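Local coordinates for peroxisomal fatty acid beta-oxidation multifunctional protein MFP2 (Arabidopsis thaliana, PDB 2WTB), which carries out the enoyl-CoA hydration and NAD-dependent 3-hydroxyacyl-CoA dehydrogenation steps of peroxisomal fatty acid beta-oxidation, at residues S292-K298 with K650-I656. Numbering follows the deposited sequence.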
ATOM      1  N   SER A 292       9.675  -2.019  -1.199  1.00 54.03           N
ATOM      2  CA  SER A 292       9.823  -1.690   0.213  1.00 53.78           C
ATOM      3  C   SER A 292       8.640  -2.188   1.033  1.00 56.67           C
ATOM      4  O   SER A 292       8.799  -2.586   2.188  1.00 63.63           O
ATOM      5  CB  SER A 292      10.001  -0.182   0.403  1.00 55.76           C
ATOM      6  OG  SER A 292      11.246   0.252  -0.112  1.00 60.98           O
ATOM      7  N   GLN A 293       7.456  -2.158   0.432  1.00 52.16           N
ATOM      8  CA  GLN A 293       6.271  -2.740   1.051  1.00 83.45           C
ATOM      9  C   GLN A 293       6.516  -4.210   1.390  1.00 82.17           C
ATOM     10  O   GLN A 293       6.096  -4.700   2.442  1.00 75.56           O
ATOM     11  CB  GLN A 293       5.074  -2.620   0.109  1.00 82.82           C
ATOM     12  CG  GLN A 293       4.007  -3.678   0.324  1.00 86.04           C
ATOM     13  CD  GLN A 293       3.319  -3.545   1.665  1.00 96.28           C
ATOM     14  OE1 GLN A 293       3.002  -4.542   2.315  1.00 98.00           O
ATOM     15  NE2 GLN A 293       3.087  -2.309   2.090  1.00 98.04           N
ATOM     16  N   ARG A 294       7.205  -4.903   0.492  1.00 80.88           N
ATOM     17  CA  ARG A 294       7.463  -6.328   0.645  1.00 73.21           C
ATOM     18  C   ARG A 294       8.528  -6.637   1.693  1.00 77.84           C
ATOM     19  O   ARG A 294       8.436  -7.640   2.403  1.00 81.57           O
ATOM     20  CB  ARG A 294       7.890  -6.926  -0.693  1.00 62.48           C
ATOM     21  CG  ARG A 294       6.775  -7.079  -1.700  1.00 64.38           C
ATOM     22  CD  ARG A 294       7.269  -7.851  -2.907  1.00 78.39           C
ATOM     23  NE  ARG A 294       6.181  -8.298  -3.768  1.00 90.91           N
ATOM     24  CZ  ARG A 294       6.309  -9.245  -4.689  1.00 98.63           C
ATOM     25  NH1 ARG A 294       7.478  -9.845  -4.862  1.00 97.73           N
ATOM     26  NH2 ARG A 294       5.269  -9.597  -5.433  1.00107.69           N
ATOM     27  N   GLY A 295       9.536  -5.776   1.784  1.00 68.44           N
ATOM     28  CA  GLY A 295      10.709  -6.061   2.590  1.00 57.87           C
ATOM     29  C   GLY A 295      10.610  -5.727   4.066  1.00 50.88           C
ATOM     30  O   GLY A 295      11.595  -5.849   4.795  1.00 49.78           O
ATOM     31  N   THR A 296       9.432  -5.310   4.515  1.00 51.00           N
ATOM     32  CA  THR A 296       9.264  -4.907   5.906  1.00 73.12           C
ATOM     33  C   THR A 296       9.266  -6.106   6.848  1.00 68.00           C
ATOM     34  O   THR A 296       9.494  -5.958   8.049  1.00 71.61           O
ATOM     35  CB  THR A 296       7.966  -4.108   6.121  1.00 50.49           C
ATOM     36  OG1 THR A 296       6.836  -4.940   5.829  1.00 50.77           O
ATOM     37  CG2 THR A 296       7.943  -2.884   5.227  1.00 74.61           C
ATOM     38  N   ALA A 297       9.013  -7.288   6.296  1.00 58.46           N
ATOM     39  CA  ALA A 297       8.956  -8.508   7.091  1.00 56.63           C
ATOM     40  C   ALA A 297      10.326  -9.169   7.200  1.00 61.72           C
ATOM     41  O   ALA A 297      10.481 -10.196   7.860  1.00 61.99           O
ATOM     42  CB  ALA A 297       7.946  -9.477   6.499  1.00 47.45           C
ATOM     43  N   LYS A 298      11.319  -8.574   6.549  1.00 66.66           N
ATOM     44  CA  LYS A 298      12.677  -9.099   6.598  1.00 66.86           C
ATOM     45  C   LYS A 298      13.502  -8.392   7.668  1.00 64.17           C
ATOM     46  O   LYS A 298      14.043  -7.313   7.434  1.00 67.89           O
ATOM     47  CB  LYS A 298      13.351  -8.979   5.231  1.00 47.43           C
ATOM     48  CG  LYS A 298      14.811  -9.387   5.226  1.00 89.05           C
ATOM     49  CD  LYS A 298      15.302  -9.651   3.815  1.00 97.71           C
ATOM     50  CE  LYS A 298      14.517 -10.777   3.163  1.00101.67           C
ATOM     51  NZ  LYS A 298      14.999 -11.067   1.784  1.00105.54           N
ATOM     52  N   LYS A 650      15.843  -0.861   8.445  1.00 68.67           N
ATOM     53  CA  LYS A 650      16.363  -0.385   7.173  1.00 62.89           C
ATOM     54  C   LYS A 650      15.604   0.857   6.721  1.00 68.44           C
ATOM     55  O   LYS A 650      14.434   1.038   7.063  1.00 69.89           O
ATOM     56  CB  LYS A 650      16.246  -1.485   6.119  1.00 48.92           C
ATOM     57  CG  LYS A 650      14.815  -1.877   5.800  1.00 52.62           C
ATOM     58  CD  LYS A 650      14.761  -3.062   4.849  1.00 65.85           C
ATOM     59  CE  LYS A 650      14.891  -4.382   5.594  1.00 60.75           C
ATOM     60  NZ  LYS A 650      13.689  -4.664   6.429  1.00 55.28           N
ATOM     61  N   ALA A 651      16.273   1.709   5.953  1.00 60.66           N
ATOM     62  CA  ALA A 651      15.671   2.950   5.482  1.00 62.04           C
ATOM     63  C   ALA A 651      14.308   2.708   4.832  1.00 66.12           C
ATOM     64  O   ALA A 651      13.354   3.446   5.081  1.00 58.95           O
ATOM     65  CB  ALA A 651      16.606   3.656   4.509  1.00 55.81           C
ATOM     66  N   ALA A 652      14.222   1.667   4.008  1.00 59.59           N
ATOM     67  CA  ALA A 652      13.000   1.377   3.266  1.00 67.45           C
ATOM     68  C   ALA A 652      11.803   1.135   4.183  1.00 70.95           C
ATOM     69  O   ALA A 652      10.655   1.284   3.764  1.00 76.48           O
ATOM     70  CB  ALA A 652      13.208   0.193   2.336  1.00 71.39           C
ATOM     71  N   ASP A 653      12.072   0.757   5.429  1.00 55.53           N
ATOM     72  CA  ASP A 653      11.004   0.578   6.408  1.00 55.83           C
ATOM     73  C   ASP A 653      10.450   1.929   6.860  1.00 68.00           C
ATOM     74  O   ASP A 653       9.240   2.090   7.032  1.00 67.67           O
ATOM     75  CB  ASP A 653      11.486  -0.231   7.611  1.00 51.39           C
ATOM     76  CG  ASP A 653      11.536  -1.728   7.331  1.00 64.45           C
ATOM     77  OD1 ASP A 653      10.955  -2.174   6.317  1.00 56.88           O
ATOM     78  OD2 ASP A 653      12.152  -2.460   8.136  1.00 73.97           O
ATOM     79  N   LEU A 654      11.341   2.898   7.047  1.00 58.74           N
ATOM     80  CA  LEU A 654      10.935   4.253   7.398  1.00 57.71           C
ATOM     81  C   LEU A 654      10.057   4.861   6.304  1.00 69.50           C
ATOM     82  O   LEU A 654       9.099   5.580   6.592  1.00 63.93           O
ATOM     83  CB  LEU A 654      12.160   5.131   7.643  1.00 49.37           C
ATOM     84  CG  LEU A 654      12.971   4.815   8.900  1.00 60.99           C
ATOM     85  CD1 LEU A 654      14.030   5.882   9.124  1.00 67.52           C
ATOM     86  CD2 LEU A 654      12.056   4.702  10.109  1.00 51.95           C
ATOM     87  N   ASP A 655      10.388   4.563   5.051  1.00 68.35           N
ATOM     88  CA  ASP A 655       9.606   5.037   3.913  1.00 67.10           C
ATOM     89  C   ASP A 655       8.161   4.563   4.009  1.00 73.69           C
ATOM     90  O   ASP A 655       7.236   5.377   4.043  1.00 76.07           O
ATOM     91  CB  ASP A 655      10.231   4.569   2.596  1.00 68.08           C
ATOM     92  CG  ASP A 655      11.562   5.239   2.312  1.00 75.23           C
ATOM     93  OD1 ASP A 655      11.765   6.378   2.780  1.00 73.48           O
ATOM     94  OD2 ASP A 655      12.404   4.632   1.616  1.00 76.84           O
ATOM     95  N   ILE A 656       7.974   3.246   4.055  1.00 69.44           N
ATOM     96  CA  ILE A 656       6.643   2.658   4.184  1.00 63.99           C
ATOM     97  C   ILE A 656       5.918   3.189   5.417  1.00 59.74           C
ATOM     98  O   ILE A 656       4.711   3.435   5.379  1.00 66.50           O
ATOM     99  CB  ILE A 656       6.697   1.110   4.240  1.00 63.43           C
ATOM    100  CG1 ILE A 656       6.482   0.515   2.848  1.00 64.48           C
ATOM    101  CG2 ILE A 656       5.622   0.567   5.164  1.00 61.93           C
ATOM    102  CD1 ILE A 656       7.364   1.104   1.787  1.00 73.36           C
TER
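K650, the N-cap residue of helix 651-662, sends its ammonium group to the chain that leaves the C-terminal end of helix 281-294. Its NZ donates to G295 O at 2.9 Å and to K298 O, also at 2.9 Å, and the C=O...N angles of 150° and 146° show similar approaches, each tilted from its carbonyl plane. The chain extends at chi2 and then bends at its last two torsions, which brings NZ across to these carbonyls while keeping it within reach of D653. NZ also forms a salt bridge with D653 OD2 (3.2 Å), meeting it from above the carboxylate plane. G295 O accepts a second bond, from K298 N, on the face opposite NZ. The other carboxylate oxygen, D653 OD1, lies 3.3 Å from T296 CG2, the two side chains running obliquely; T296 OG1 is engaged instead by P487 O of strand 486-491 in the dehydrogenase part. Further along, van der Waals contact takes over: I656 CD1 lies 3.2 Å from S292 CB and 3.5 Å from Q293 N, and A652 CB 3.1 Å from S292 OG, whose polar partner is H288 O one helical turn back. A methionine in place of K650 would probably leave the carbonyls of G295 and K298 without this donor and the D653 carboxylate without this countercharge. With three acceptors around one NZ, the chemistry implies an electrostatic tie between the end of helix 281-294 and the start of helix 651-662; the nearby carboxylate and carbonyls would be expected to favour a protonated lysine.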